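Local structure of CTD kinase subunit gamma (Schizosaccharomyces pombe, 5CE7) at residues Phe22-Pro27 / Ile60-Asp65; Asp40-Ile45 / Leu81-Arg86; Glu47-Gly52 / Val92-Pro97. The protein probably serves, as a subunit whose CTD-interacting domain this chain holds, in the kinase complex that hyperphosphorylates the C-terminal repeats of RNA polymerase II's largest subunit. All blocks are in the same frame, centred on the assembly; numbering follows the deposited sequence.

Contact 1: Phe22-Pro27 / Ile60-Asp65; sequences FSQIKP and IMYFVD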
loop_
_atom_site.group_PDB
_atom_site.type_symbol
_atom_site.label_atom_id
_atom_site.label_comp_id
_atom_site.label_asym_id
_atom_site.label_seq_id
_atom_site.Cartn_x
_atom_site.Cartn_y
_atom_site.Cartn_z
ATOM N N PHE A 22 -6.027 -4.457 12.618
ATOM C CA PHE A 22 -5.886 -5.826 13.107
ATOM C C PHE A 22 -5.688 -6.881 12.000
ATOM O O PHE A 22 -4.949 -7.853 12.185
ATOM C CB PHE A 22 -7.105 -6.181 13.980
ATOM C CG PHE A 22 -7.236 -7.646 14.287
ATOM C CD1 PHE A 22 -6.561 -8.209 15.359
ATOM C CD2 PHE A 22 -8.039 -8.463 13.506
ATOM C CE1 PHE A 22 -6.681 -9.566 15.641
ATOM C CE2 PHE A 22 -8.165 -9.817 13.784
ATOM C CZ PHE A 22 -7.484 -10.369 14.850
ATOM N N SER A 23 -6.355 -6.700 10.863
ATOM C CA SER A 23 -6.289 -7.675 9.768
ATOM C C SER A 23 -5.014 -7.538 8.931
ATOM O O SER A 23 -4.685 -8.412 8.127
ATOM C CB SER A 23 -7.506 -7.532 8.840
ATOM O OG SER A 23 -7.447 -6.318 8.106
ATOM N N GLN A 24 -4.318 -6.426 9.117
ATOM C CA GLN A 24 -3.192 -6.067 8.275
ATOM C C GLN A 24 -1.878 -6.460 8.950
ATOM O O GLN A 24 -0.835 -6.494 8.314
ATOM C CB GLN A 24 -3.237 -4.555 7.974
ATOM C CG GLN A 24 -4.501 -4.141 7.191
ATOM C CD GLN A 24 -4.960 -2.713 7.454
ATOM O OE1 GLN A 24 -4.170 -1.845 7.810
ATOM N NE2 GLN A 24 -6.246 -2.471 7.281
ATOM N N ILE A 25 -1.943 -6.770 10.242
ATOM C CA ILE A 25 -0.743 -7.059 11.011
ATOM C C ILE A 25 -0.029 -8.335 10.565
ATOM O O ILE A 25 1.181 -8.329 10.351
ATOM C CB ILE A 25 -1.045 -7.154 12.520
ATOM C CG1 ILE A 25 -1.512 -5.801 13.055
ATOM C CG2 ILE A 25 0.187 -7.614 13.282
ATOM C CD1 ILE A 25 -0.580 -4.658 12.711
ATOM N N LYS A 26 -0.764 -9.430 10.453
ATOM C CA LYS A 26 -0.142 -10.703 10.094
ATOM C C LYS A 26 0.508 -10.700 8.702
ATOM O O LYS A 26 1.616 -11.214 8.533
ATOM C CB LYS A 26 -1.146 -11.853 10.203
ATOM C CG LYS A 26 -0.566 -13.091 10.857
ATOM C CD LYS A 26 -1.375 -14.342 10.541
ATOM C CE LYS A 26 -0.490 -15.587 10.670
ATOM N NZ LYS A 26 -1.149 -16.828 10.165
ATOM N N PRO A 27 -0.177 -10.137 7.689
ATOM C CA PRO A 27 0.492 -10.083 6.375
ATOM C C PRO A 27 1.732 -9.189 6.405
ATOM O O PRO A 27 2.692 -9.470 5.699
ATOM C CB PRO A 27 -0.562 -9.461 5.443
ATOM C CG PRO A 27 -1.857 -9.531 6.164
ATOM C CD PRO A 27 -1.606 -9.774 7.630
ATOM N N ILE A 60 -5.884 -2.671 0.580
ATOM C CA ILE A 60 -4.463 -2.832 0.285
ATOM C C ILE A 60 -3.674 -1.547 0.537
ATOM O O ILE A 60 -2.544 -1.591 1.002
ATOM C CB ILE A 60 -4.226 -3.345 -1.154
ATOM C CG1 ILE A 60 -4.693 -4.804 -1.260
ATOM C CG2 ILE A 60 -2.744 -3.229 -1.507
ATOM C CD1 ILE A 60 -4.842 -5.321 -2.683
HETATM N N MSE A 61 -4.278 -0.400 0.240
HETATM C CA MSE A 61 -3.692 0.897 0.596
HETATM C C MSE A 61 -3.492 1.022 2.117
HETATM O O MSE A 61 -2.451 1.485 2.582
HETATM C CB MSE A 61 -4.595 2.021 0.084
HETATM C CG MSE A 61 -4.024 3.466 0.152
HETATM SE SE MSE A 61 -2.405 3.679 -0.968
HETATM C CE MSE A 61 -2.975 5.222 -2.014
ATOM N N TYR A 62 -4.488 0.613 2.894
ATOM C CA TYR A 62 -4.330 0.618 4.352
ATOM C C TYR A 62 -3.193 -0.319 4.743
ATOM O O TYR A 62 -2.346 0.032 5.568
ATOM C CB TYR A 62 -5.597 0.146 5.055
ATOM C CG TYR A 62 -6.819 0.990 4.848
ATOM C CD1 TYR A 62 -6.733 2.361 4.628
ATOM C CD2 TYR A 62 -8.083 0.408 4.893
ATOM C CE1 TYR A 62 -7.891 3.130 4.459
ATOM C CE2 TYR A 62 -9.228 1.159 4.722
ATOM C CZ TYR A 62 -9.127 2.513 4.508
ATOM O OH TYR A 62 -10.290 3.228 4.334
ATOM N N PHE A 63 -3.195 -1.525 4.179
ATOM C CA PHE A 63 -2.126 -2.499 4.451
ATOM C C PHE A 63 -0.726 -1.935 4.170
ATOM O O PHE A 63 0.233 -2.185 4.919
ATOM C CB PHE A 63 -2.311 -3.778 3.619
ATOM C CG PHE A 63 -1.078 -4.646 3.594
ATOM C CD1 PHE A 63 -0.655 -5.294 4.748
ATOM C CD2 PHE A 63 -0.325 -4.780 2.440
ATOM C CE1 PHE A 63 0.492 -6.070 4.745
ATOM C CE2 PHE A 63 0.824 -5.564 2.424
ATOM C CZ PHE A 63 1.229 -6.209 3.585
ATOM N N VAL A 64 -0.605 -1.203 3.066
ATOM C CA VAL A 64 0.656 -0.559 2.693
ATOM C C VAL A 64 1.092 0.421 3.781
ATOM O O VAL A 64 2.271 0.552 4.083
ATOM C CB VAL A 64 0.513 0.179 1.334
ATOM C CG1 VAL A 64 1.546 1.286 1.195
ATOM C CG2 VAL A 64 0.585 -0.816 0.180
ATOM N N ASP A 65 0.131 1.122 4.361
ATOM C CA ASP A 65 0.418 2.049 5.457
ATOM C C ASP A 65 0.919 1.257 6.675
ATOM O O ASP A 65 1.943 1.584 7.264
ATOM C CB ASP A 65 -0.853 2.835 5.789
ATOM C CG ASP A 65 -0.602 4.044 6.684
ATOM O OD1 ASP A 65 0.557 4.393 6.968
ATOM O OD2 ASP A 65 -1.594 4.671 7.081
#
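Tyr62 and Phe63, on consecutive positions of helix 54-73, receive Gln24, just ahead of helix 25-33, and Pro27, in its first turn. Tyr62 comes first: Gln24 NE2 lies 3.5 Å from Tyr62 CB, so it is the root of the tyrosine, not its hydroxyl, that meets the amide, with amide and ring planes only 24° apart. Gln24 OE1 stands 3.4 Å from Tyr62 O, but both are acceptors and no bond joins them; OE1 is instead hydrogen-bonded to Thr66 OG1 and Gln21 NE2, while NE2 is bonded to Asn18 O and, weakly, to Ala19 O. At Phe63, Gln24 CG reaches the backbone, 4.0 Å from Phe63 CA. The ring, with CG anti to the backbone N (chi1 165°), reaches across to the start of helix 25-33: Gln24 O sits at its edge, in the ring plane, 3.8 Å from Phe63 CD1, and Pro27 CB packs 3.6 Å from Phe63 CE1. An alanine in place of Gln24 is likely to leave Thr66 OG1 and Asn18 O without this partner and open a gap beside Tyr62 CB and Phe63 CA. The contact fixes the start of one helix on the flank of another. Around this buried joint Phe63 also packs on Phe10 and Leu14 of helix 3-14 and on Ile45 of helix 38-51, while Tyr62 turns to Glu108 and Val112 of helix 100-118.

Contact 2: Asp40-Ile45 / Leu81-Arg86; sequences DLYSCI and LNMISR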
loop_
_atom_site.group_PDB
_atom_site.type_symbol
_atom_site.label_atom_id
_atom_site.label_comp_id
_atom_site.label_asym_id
_atom_site.label_seq_id
_atom_site.Cartn_x
_atom_site.Cartn_y
_atom_site.Cartn_z
ATOM N N ASP A 40 9.247 -10.415 -4.868
ATOM C CA ASP A 40 8.138 -11.326 -5.154
ATOM C C ASP A 40 6.880 -10.833 -4.444
ATOM O O ASP A 40 5.796 -10.776 -5.028
ATOM C CB ASP A 40 8.443 -12.736 -4.638
ATOM C CG ASP A 40 9.589 -13.401 -5.375
ATOM O OD1 ASP A 40 10.759 -13.127 -5.024
ATOM O OD2 ASP A 40 9.316 -14.220 -6.285
ATOM N N LEU A 41 7.044 -10.529 -3.162
ATOM C CA LEU A 41 5.933 -10.145 -2.306
ATOM C C LEU A 41 5.354 -8.797 -2.713
ATOM O O LEU A 41 4.137 -8.633 -2.710
ATOM C CB LEU A 41 6.358 -10.149 -0.838
ATOM C CG LEU A 41 6.108 -11.455 -0.062
ATOM C CD1 LEU A 41 6.067 -12.706 -0.934
ATOM C CD2 LEU A 41 7.004 -11.627 1.158
ATOM N N TYR A 42 6.216 -7.840 -3.060
ATOM C CA TYR A 42 5.744 -6.548 -3.544
ATOM C C TYR A 42 4.918 -6.719 -4.830
ATOM O O TYR A 42 3.936 -6.002 -5.061
ATOM C CB TYR A 42 6.918 -5.579 -3.755
ATOM C CG TYR A 42 6.480 -4.182 -4.116
ATOM C CD1 TYR A 42 5.811 -3.382 -3.190
ATOM C CD2 TYR A 42 6.708 -3.664 -5.389
ATOM C CE1 TYR A 42 5.388 -2.103 -3.522
ATOM C CE2 TYR A 42 6.292 -2.385 -5.724
ATOM C CZ TYR A 42 5.637 -1.618 -4.785
ATOM O OH TYR A 42 5.219 -0.360 -5.120
ATOM N N SER A 43 5.299 -7.684 -5.666
ATOM C CA SER A 43 4.540 -7.961 -6.873
ATOM C C SER A 43 3.204 -8.611 -6.549
ATOM O O SER A 43 2.237 -8.457 -7.294
ATOM C CB SER A 43 5.339 -8.838 -7.853
ATOM O OG SER A 43 6.370 -8.089 -8.453
ATOM N N CYS A 44 3.147 -9.344 -5.443
ATOM C CA CYS A 44 1.877 -9.914 -4.985
ATOM C C CYS A 44 0.894 -8.790 -4.639
ATOM O O CYS A 44 -0.305 -8.894 -4.912
ATOM C CB CYS A 44 2.090 -10.789 -3.746
ATOM S SG CYS A 44 2.987 -12.350 -3.999
ATOM N N ILE A 45 1.411 -7.732 -4.019
ATOM C CA ILE A 45 0.597 -6.563 -3.658
ATOM C C ILE A 45 -0.010 -5.926 -4.903
ATOM O O ILE A 45 -1.220 -5.691 -4.961
ATOM C CB ILE A 45 1.409 -5.502 -2.860
ATOM C CG1 ILE A 45 1.920 -6.102 -1.539
ATOM C CG2 ILE A 45 0.535 -4.254 -2.604
ATOM C CD1 ILE A 45 2.912 -5.212 -0.775
ATOM N N LEU A 81 9.838 0.089 1.848
ATOM C CA LEU A 81 9.719 1.533 2.011
ATOM C C LEU A 81 10.140 2.296 0.756
ATOM O O LEU A 81 9.470 3.239 0.351
ATOM C CB LEU A 81 10.528 2.010 3.224
ATOM C CG LEU A 81 10.028 1.511 4.579
ATOM C CD1 LEU A 81 11.108 1.639 5.628
ATOM C CD2 LEU A 81 8.767 2.272 4.988
ATOM N N ASN A 82 11.249 1.892 0.146
ATOM C CA ASN A 82 11.705 2.526 -1.094
ATOM C C ASN A 82 10.789 2.229 -2.273
ATOM O O ASN A 82 10.586 3.076 -3.137
ATOM C CB ASN A 82 13.143 2.107 -1.442
ATOM C CG ASN A 82 14.179 2.758 -0.531
ATOM O OD1 ASN A 82 13.859 3.656 0.251
ATOM N ND2 ASN A 82 15.426 2.314 -0.641
HETATM N N MSE A 83 10.254 1.013 -2.325
HETATM C CA MSE A 83 9.373 0.638 -3.424
HETATM C C MSE A 83 8.043 1.384 -3.358
HETATM O O MSE A 83 7.529 1.868 -4.358
HETATM C CB MSE A 83 9.112 -0.867 -3.423
HETATM C CG MSE A 83 10.370 -1.707 -3.500
HETATM SE SE MSE A 83 9.908 -3.613 -3.334
HETATM C CE MSE A 83 10.145 -4.125 -5.193
ATOM N N ILE A 84 7.484 1.472 -2.163
ATOM C CA ILE A 84 6.215 2.166 -1.974
ATOM C C ILE A 84 6.360 3.667 -2.222
ATOM O O ILE A 84 5.487 4.295 -2.829
ATOM C CB ILE A 84 5.654 1.870 -0.566
ATOM C CG1 ILE A 84 5.089 0.442 -0.537
ATOM C CG2 ILE A 84 4.607 2.898 -0.171
ATOM C CD1 ILE A 84 5.126 -0.250 0.847
ATOM N N SER A 85 7.476 4.232 -1.765
ATOM C CA SER A 85 7.775 5.639 -1.995
ATOM C C SER A 85 7.886 5.960 -3.488
ATOM O O SER A 85 7.297 6.928 -3.972
ATOM C CB SER A 85 9.080 6.020 -1.293
ATOM O OG SER A 85 9.216 7.426 -1.239
ATOM N N ARG A 86 8.653 5.146 -4.205
ATOM C CA ARG A 86 8.829 5.307 -5.651
ATOM C C ARG A 86 7.485 5.217 -6.363
ATOM O O ARG A 86 7.227 5.944 -7.319
ATOM C CB ARG A 86 9.765 4.221 -6.203
ATOM C CG ARG A 86 9.817 4.132 -7.725
ATOM C CD ARG A 86 10.420 2.791 -8.201
ATOM N NE ARG A 86 9.518 1.666 -7.951
ATOM C CZ ARG A 86 9.908 0.436 -7.618
ATOM N NH1 ARG A 86 11.195 0.148 -7.490
ATOM N NH2 ARG A 86 9.004 -0.509 -7.409
#
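Tyr42 lays one ring face against Met83, a selenomethionine, and the two side chains run past each other in opposite directions. Met83 CB stands over the ring centre, 3.8 Å from the Tyr42 centroid and 10° off its normal, a CH-pi contact. Further along the chain SE lies oblique to the ring, 4.1 Å from the Tyr42 centroid, a Met-aromatic contact; a bend at chi3 then brings Met83 CE to 3.5 Å from Tyr42 CD2. The ring gets there because Tyr42 CG is anti to the backbone N (chi1 -174°). Ile84 CG1 meets the ring obliquely, 3.9 Å from Tyr42 CE1. On the CE2 side Arg86 NH2 approaches to 3.7 Å from Tyr42 CE2; that carbon lies at the edge of the guanidinium, whose plane is steeply inclined to the ring. The phenol oxygen is hydrogen-bonded beyond the two segments, to Asp87 OD2 and Trp46 NE1. The axes of the two helix segments come within 11.5 Å at a crossing angle of -36°, packing within the all-helical, noncanonical CTD-interacting domain in which the large Tyr42 side chain bridges the two helices. Helix 54-73 packs on Ile84 through Val64 and Cys68, and Phe10 of helix 3-14 packs on Leu41.

Contact 3: Glu47-Gly52 / Val92-Pro97; sequences EELESG and VQNVAP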
loop_
_atom_site.group_PDB
_atom_site.type_symbol
_atom_site.label_atom_id
_atom_site.label_comp_id
_atom_site.label_asym_id
_atom_site.label_seq_id
_atom_site.Cartn_x
_atom_site.Cartn_y
_atom_site.Cartn_z
ATOM N N GLU A 47 -0.351 -7.370 -7.862
ATOM C CA GLU A 47 -1.244 -8.353 -8.476
ATOM C C GLU A 47 -2.657 -8.232 -7.892
ATOM O O GLU A 47 -3.656 -8.313 -8.612
ATOM C CB GLU A 47 -0.714 -9.772 -8.250
ATOM C CG GLU A 47 -1.528 -10.867 -8.931
ATOM C CD GLU A 47 -0.965 -12.267 -8.662
ATOM O OE1 GLU A 47 -0.050 -12.376 -7.827
ATOM O OE2 GLU A 47 -1.456 -13.244 -9.277
ATOM N N GLU A 48 -2.733 -8.080 -6.576
ATOM C CA GLU A 48 -4.018 -7.956 -5.890
ATOM C C GLU A 48 -4.662 -6.591 -6.162
ATOM O O GLU A 48 -5.881 -6.489 -6.276
ATOM C CB GLU A 48 -3.848 -8.167 -4.383
ATOM C CG GLU A 48 -3.526 -9.591 -3.990
ATOM C CD GLU A 48 -4.774 -10.437 -3.809
ATOM O OE1 GLU A 48 -5.672 -10.016 -3.039
ATOM O OE2 GLU A 48 -4.867 -11.508 -4.452
ATOM N N LEU A 49 -3.851 -5.546 -6.275
ATOM C CA LEU A 49 -4.374 -4.230 -6.695
ATOM C C LEU A 49 -5.035 -4.289 -8.067
ATOM O O LEU A 49 -6.164 -3.830 -8.251
ATOM C CB LEU A 49 -3.264 -3.171 -6.736
ATOM C CG LEU A 49 -2.845 -2.543 -5.411
ATOM C CD1 LEU A 49 -2.813 -3.614 -4.393
ATOM C CD2 LEU A 49 -1.479 -1.890 -5.513
ATOM N N GLU A 50 -4.321 -4.861 -9.032
ATOM C CA GLU A 50 -4.773 -4.899 -10.425
ATOM C C GLU A 50 -6.071 -5.649 -10.640
ATOM O O GLU A 50 -6.874 -5.285 -11.494
ATOM C CB GLU A 50 -3.704 -5.534 -11.317
ATOM C CG GLU A 50 -3.047 -4.570 -12.255
ATOM C CD GLU A 50 -2.189 -3.585 -11.518
ATOM O OE1 GLU A 50 -1.385 -4.035 -10.675
ATOM O OE2 GLU A 50 -2.324 -2.367 -11.768
ATOM N N SER A 51 -6.267 -6.717 -9.882
ATOM C CA SER A 51 -7.426 -7.570 -10.094
ATOM C C SER A 51 -8.495 -7.374 -9.027
ATOM O O SER A 51 -9.556 -7.995 -9.092
ATOM C CB SER A 51 -6.998 -9.047 -10.181
ATOM O OG SER A 51 -6.444 -9.496 -8.954
ATOM N N GLY A 52 -8.226 -6.495 -8.063
ATOM C CA GLY A 52 -9.132 -6.292 -6.941
ATOM C C GLY A 52 -10.232 -5.280 -7.218
ATOM O O GLY A 52 -10.080 -4.385 -8.061
ATOM N N VAL A 92 -1.792 5.706 -5.902
ATOM C CA VAL A 92 -2.945 6.604 -5.882
ATOM C C VAL A 92 -3.813 6.446 -7.133
ATOM O O VAL A 92 -5.045 6.448 -7.061
ATOM C CB VAL A 92 -2.513 8.092 -5.709
ATOM C CG1 VAL A 92 -3.693 9.015 -5.959
ATOM C CG2 VAL A 92 -1.922 8.325 -4.322
ATOM N N GLN A 93 -3.167 6.333 -8.287
ATOM C CA GLN A 93 -3.883 6.202 -9.557
ATOM C C GLN A 93 -4.748 4.939 -9.582
ATOM O O GLN A 93 -5.835 4.922 -10.154
ATOM C CB GLN A 93 -2.883 6.166 -10.717
ATOM C CG GLN A 93 -3.487 5.714 -12.039
ATOM C CD GLN A 93 -2.498 4.955 -12.911
ATOM O OE1 GLN A 93 -1.290 5.207 -12.872
ATOM N NE2 GLN A 93 -3.008 4.008 -13.696
ATOM N N ASN A 94 -4.244 3.879 -8.966
ATOM C CA ASN A 94 -4.961 2.610 -8.897
ATOM C C ASN A 94 -6.141 2.670 -7.915
ATOM O O ASN A 94 -7.243 2.231 -8.231
ATOM C CB ASN A 94 -4.000 1.483 -8.504
ATOM C CG ASN A 94 -4.714 0.162 -8.289
ATOM O OD1 ASN A 94 -5.212 -0.114 -7.204
ATOM N ND2 ASN A 94 -4.787 -0.645 -9.335
ATOM N N VAL A 95 -5.910 3.229 -6.730
ATOM C CA VAL A 95 -6.937 3.238 -5.685
ATOM C C VAL A 95 -8.001 4.333 -5.892
ATOM O O VAL A 95 -9.198 4.110 -5.662
ATOM C CB VAL A 95 -6.294 3.350 -4.284
ATOM C CG1 VAL A 95 -7.361 3.307 -3.169
ATOM C CG2 VAL A 95 -5.270 2.237 -4.098
ATOM N N ALA A 96 -7.554 5.500 -6.350
ATOM C CA ALA A 96 -8.421 6.650 -6.575
ATOM C C ALA A 96 -8.250 7.183 -7.992
ATOM O O ALA A 96 -7.692 8.266 -8.189
ATOM C CB ALA A 96 -8.103 7.748 -5.570
ATOM N N PRO A 97 -8.728 6.423 -8.989
ATOM C CA PRO A 97 -8.582 6.829 -10.394
ATOM C C PRO A 97 -9.535 7.958 -10.790
ATOM O O PRO A 97 -10.406 8.336 -10.002
ATOM C CB PRO A 97 -8.956 5.552 -11.155
ATOM C CG PRO A 97 -9.943 4.873 -10.244
ATOM C CD PRO A 97 -9.396 5.116 -8.860
HETATM O O HOH W 1 -3.175 0.451 -11.879
#
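Asn94, near the end of helix 88-95, sends its amide against the last turn of helix 38-51, where Leu49 and Glu50 receive it. Its CB directs the side chain toward that helix, with CG anti to the backbone N (chi1 175°), and CG comes to 4.0 Å from Leu49 CB. There the group divides. OD1 turns to the leucine, 3.7 Å from Leu49 CB and 3.8 Å from Leu49 CG, an apolar flank for a carbonyl oxygen. ND2 turns to the polar side: it lies 3.6 Å from Leu49 O, with no hydrogen bond between them, and its bonded partner is a water, which accepts from Asn94 ND2 at 3.2 Å. The same water donates to Glu50 OE2 at 2.9 Å. The carboxylate gets there by a bend at chi2, although its CA-CB bond starts off away from the other helix; the direct distance from Glu50 OE2 to Asn94 ND2 is 3.9 Å, and the carboxylate and amide planes are 64° apart. Arg57, on helix 54-73, links the backbones of both segments, bonding to Asn94 O through NH2 and, weakly, to Gly52 O through NH1. Beside this, Val95 packs on Val58 of the same helix. No direct hydrogen bond crosses between the two helix ends; the polar link between their side chains runs through one water, and the negative carboxylate probably orients it, drawing one O-H toward itself, which is consistent with the oxygen accepting from the amide.

From the N terminus, contact 1 closes the first loop, returning helix 54-73 to the start of helix 25-33. Inside that loop helix 38-51 begins two further loops: contact 2 is closed by helix 80-86 and contact 3 by helix 88-95. Every pair crosses along the chain, since each loop opens before the previous one has closed. Contacts 2 and 3 take successive parts of helix 38-51 and are joined only through the sequence there. Helix 54-73 binds them to contact 1: Ile60 CG2 packs 3.6 Å from Ile45 CG2, and Met61 meets Val92. Together they join the right-handed superhelix from helix 25-33 to helix 88-95.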